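Local coordinates for protein CalG4 (Micromonospora echinospora, PDB 3IA7) that is probably a glycosyltransferase-like protein of the GT-B fold, built from two Rossmann-like domains, at residues T36-P41 and E53-K58. Sequence-based numbering, arbitrary orientation.
Sequences TYVTTP and EVVLYK
Four backbone hydrogen bonds tie Y37 and T39 to E53, V55 and Y57, a pattern in which alternate residues of one strand each bond two residues of its neighbour, as in a parallel ladder. Y37 N gives to E53 O at 2.8 Å, though its N-H is markedly bent; V55 N returns to Y37 O at 2.9 Å along a much straighter N-H line (167°) but from above the carbonyl plane. The next pair, T39 N to V55 O and Y57 N to T39 O, continues the ladder with more even geometry, and CA-H...O contacts such as V38 CA to V55 O (3.2 Å) fill in between. The axes of the two short strand segments are inclined at 34°.

Apolar contacts occupy both faces. On that of T36, V38 and V55, the methyls T36 CG2 and V55 CG2 are pressed to 3.5 Å, tighter than usual, T36 CG2 anti to its backbone nitrogen and V55 CG2 anti to its carbonyl carbon, while V38 CG2 meets V55 CB. On the other, T39 CG2 reaches V54 CG1 at 3.8 Å. Where strand 34-39 has ended, P41 CG lies against L56 CD2 at 4.0 Å.

The Y57 ring makes a CH-pi contact: T40 CG2 stands over one face, 3.9 Å from the centroid and offset toward the rim. With chi1 at 86°, CG falls between backbone N and carbonyl carbon, turning the ring back toward T39 and T40; V38 CG1 approaches its CD2 obliquely. The phenol OH is held by E86 and Q13 N, and T40 OG1 by Q13.

Helix 41-49 makes the crossover of this beta-alpha-beta unit and packs on Y37 and V54, whereas helix 75-98 packs on V55 and Y57. Strand 53-56 is outermost in this chain's seven-stranded parallel sheet, with strand 34-39 between it and strand 6-10.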
ATOM      1  N   THR A  36     -11.974  16.109   6.765  1.00  9.57           N
ATOM      2  CA  THR A  36     -13.346  15.674   6.705  1.00  9.66           C
ATOM      3  C   THR A  36     -13.543  15.182   5.272  1.00 10.48           C
ATOM      4  O   THR A  36     -12.990  15.773   4.341  1.00 10.55           O
ATOM      5  CB  THR A  36     -14.291  16.841   7.021  1.00 10.88           C
ATOM      6  OG1 THR A  36     -14.043  17.311   8.369  1.00 11.03           O
ATOM      7  CG2 THR A  36     -15.770  16.414   6.900  1.00  8.16           C
ATOM      8  N   TYR A  37     -14.334  14.137   5.087  1.00  8.93           N
ATOM      9  CA  TYR A  37     -14.357  13.481   3.800  1.00  9.01           C
ATOM     10  C   TYR A  37     -15.806  13.060   3.509  1.00  8.33           C
ATOM     11  O   TYR A  37     -16.405  12.295   4.298  1.00  8.73           O
ATOM     12  CB  TYR A  37     -13.390  12.269   3.813  1.00  8.54           C
ATOM     13  CG  TYR A  37     -13.040  11.700   2.421  1.00  9.96           C
ATOM     14  CD1 TYR A  37     -11.732  11.710   1.960  1.00 10.14           C
ATOM     15  CD2 TYR A  37     -14.006  11.077   1.627  1.00 11.99           C
ATOM     16  CE1 TYR A  37     -11.395  11.187   0.720  1.00 10.42           C
ATOM     17  CE2 TYR A  37     -13.685  10.549   0.349  1.00 10.23           C
ATOM     18  CZ  TYR A  37     -12.360  10.629  -0.090  1.00 11.80           C
ATOM     19  OH  TYR A  37     -12.000  10.068  -1.305  1.00 12.83           O
ATOM     20  N   VAL A  38     -16.348  13.572   2.389  1.00  8.35           N
ATOM     21  CA  VAL A  38     -17.707  13.218   1.969  1.00  8.95           C
ATOM     22  C   VAL A  38     -17.712  11.927   1.140  1.00  8.99           C
ATOM     23  O   VAL A  38     -17.079  11.831   0.040  1.00  9.21           O
ATOM     24  CB  VAL A  38     -18.396  14.390   1.185  1.00  7.13           C
ATOM     25  CG1 VAL A  38     -19.874  14.050   0.793  1.00  8.36           C
ATOM     26  CG2 VAL A  38     -18.294  15.750   1.984  1.00 11.32           C
ATOM     27  N   THR A  39     -18.447  10.939   1.648  1.00  9.01           N
ATOM     28  CA  THR A  39     -18.540   9.662   0.976  1.00  9.36           C
ATOM     29  C   THR A  39     -19.815   8.908   1.371  1.00  9.62           C
ATOM     30  O   THR A  39     -20.675   9.465   2.048  1.00  9.80           O
ATOM     31  CB  THR A  39     -17.269   8.781   1.198  1.00 10.63           C
ATOM     32  OG1 THR A  39     -17.291   7.689   0.257  1.00 12.70           O
ATOM     33  CG2 THR A  39     -17.197   8.282   2.720  1.00 11.71           C
ATOM     34  N   THR A  40     -19.973   7.677   0.891  1.00  8.99           N
ATOM     35  CA  THR A  40     -21.148   6.893   1.205  1.00  9.79           C
ATOM     36  C   THR A  40     -20.803   5.843   2.264  1.00  9.17           C
ATOM     37  O   THR A  40     -19.619   5.639   2.550  1.00  9.01           O
ATOM     38  CB  THR A  40     -21.676   6.159  -0.053  1.00 10.44           C
ATOM     39  OG1 THR A  40     -20.670   5.256  -0.569  1.00  9.03           O
ATOM     40  CG2 THR A  40     -22.145   7.141  -1.109  1.00 10.86           C
ATOM     41  N   PRO A  41     -21.821   5.195   2.849  1.00  9.97           N
ATOM     42  CA  PRO A  41     -21.483   4.189   3.825  1.00 11.58           C
ATOM     43  C   PRO A  41     -20.516   3.121   3.277  1.00 11.14           C
ATOM     44  O   PRO A  41     -19.691   2.593   4.017  1.00 11.23           O
ATOM     45  CB  PRO A  41     -22.840   3.612   4.174  1.00 11.73           C
ATOM     46  CG  PRO A  41     -23.745   4.869   4.142  1.00 12.25           C
ATOM     47  CD  PRO A  41     -23.292   5.439   2.811  1.00 10.75           C
ATOM     48  N   GLU A  53     -12.480  12.099   9.151  1.00 10.33           N
ATOM     49  CA  GLU A  53     -13.856  12.074   9.653  1.00 12.06           C
ATOM     50  C   GLU A  53     -14.777  12.026   8.449  1.00 11.63           C
ATOM     51  O   GLU A  53     -14.489  12.705   7.472  1.00 13.28           O
ATOM     52  CB  GLU A  53     -14.184  13.398  10.373  1.00 11.37           C
ATOM     53  CG  GLU A  53     -13.474  13.644  11.671  1.00 17.75           C
ATOM     54  CD  GLU A  53     -13.842  15.013  12.241  1.00 18.74           C
ATOM     55  OE1 GLU A  53     -12.917  15.791  12.575  1.00 27.54           O
ATOM     56  OE2 GLU A  53     -15.060  15.313  12.293  1.00 24.64           O
ATOM     57  N   VAL A  54     -15.915  11.340   8.548  1.00 10.16           N
ATOM     58  CA  VAL A  54     -16.786  11.120   7.373  1.00 10.80           C
ATOM     59  C   VAL A  54     -18.078  11.964   7.489  1.00 10.01           C
ATOM     60  O   VAL A  54     -18.682  12.051   8.568  1.00  8.50           O
ATOM     61  CB  VAL A  54     -17.087   9.623   7.194  1.00 12.17           C
ATOM     62  CG1 VAL A  54     -18.314   9.330   6.230  1.00 13.05           C
ATOM     63  CG2 VAL A  54     -15.845   8.885   6.660  1.00 13.60           C
ATOM     64  N   VAL A  55     -18.463  12.560   6.371  1.00  7.88           N
ATOM     65  CA  VAL A  55     -19.773  13.161   6.166  1.00  8.20           C
ATOM     66  C   VAL A  55     -20.441  12.258   5.124  1.00  9.26           C
ATOM     67  O   VAL A  55     -19.961  12.146   3.969  1.00  9.27           O
ATOM     68  CB  VAL A  55     -19.654  14.597   5.605  1.00  7.31           C
ATOM     69  CG1 VAL A  55     -21.066  15.086   5.052  1.00  7.23           C
ATOM     70  CG2 VAL A  55     -19.117  15.551   6.700  1.00 10.18           C
ATOM     71  N   LEU A  56     -21.523  11.592   5.515  1.00  6.98           N
ATOM     72  CA  LEU A  56     -22.215  10.682   4.559  1.00  8.56           C
ATOM     73  C   LEU A  56     -23.139  11.418   3.600  1.00  8.71           C
ATOM     74  O   LEU A  56     -23.801  12.414   3.984  1.00  7.88           O
ATOM     75  CB  LEU A  56     -23.086   9.649   5.309  1.00  8.91           C
ATOM     76  CG  LEU A  56     -22.315   8.722   6.248  1.00  9.79           C
ATOM     77  CD1 LEU A  56     -23.341   7.884   7.035  1.00 13.97           C
ATOM     78  CD2 LEU A  56     -21.396   7.845   5.438  1.00 11.95           C
ATOM     79  N   TYR A  57     -23.181  10.923   2.359  1.00  8.39           N
ATOM     80  CA  TYR A  57     -24.203  11.338   1.417  1.00 10.67           C
ATOM     81  C   TYR A  57     -24.848  10.063   0.851  1.00 11.14           C
ATOM     82  O   TYR A  57     -24.283   8.953   0.939  1.00 10.44           O
ATOM     83  CB  TYR A  57     -23.593  12.282   0.326  1.00  9.46           C
ATOM     84  CG  TYR A  57     -22.959  11.578  -0.880  1.00  9.89           C
ATOM     85  CD1 TYR A  57     -23.702  11.361  -2.064  1.00  7.33           C
ATOM     86  CD2 TYR A  57     -21.641  11.090  -0.831  1.00 10.39           C
ATOM     87  CE1 TYR A  57     -23.115  10.724  -3.179  1.00  8.41           C
ATOM     88  CE2 TYR A  57     -21.068  10.475  -1.952  1.00 10.53           C
ATOM     89  CZ  TYR A  57     -21.810  10.312  -3.114  1.00  9.27           C
ATOM     90  OH  TYR A  57     -21.261   9.640  -4.212  1.00 10.54           O
ATOM     91  N   LYS A  58     -26.038  10.256   0.284  1.00 11.41           N
ATOM     92  CA  LYS A  58     -26.796   9.220  -0.355  1.00 13.20           C
ATOM     93  C   LYS A  58     -26.592   9.326  -1.864  1.00 12.41           C
ATOM     94  O   LYS A  58     -26.933  10.335  -2.488  1.00 10.96           O
ATOM     95  CB  LYS A  58     -28.276   9.401  -0.032  1.00 13.68           C
ATOM     96  CG  LYS A  58     -29.191   8.528  -0.903  1.00 18.22           C
ATOM     97  CD  LYS A  58     -29.238   7.117  -0.384  1.00 21.32           C
ATOM     98  CE  LYS A  58     -30.375   6.325  -1.074  1.00 22.31           C
ATOM     99  NZ  LYS A  58     -30.200   4.873  -0.696  1.00 25.29           N
TER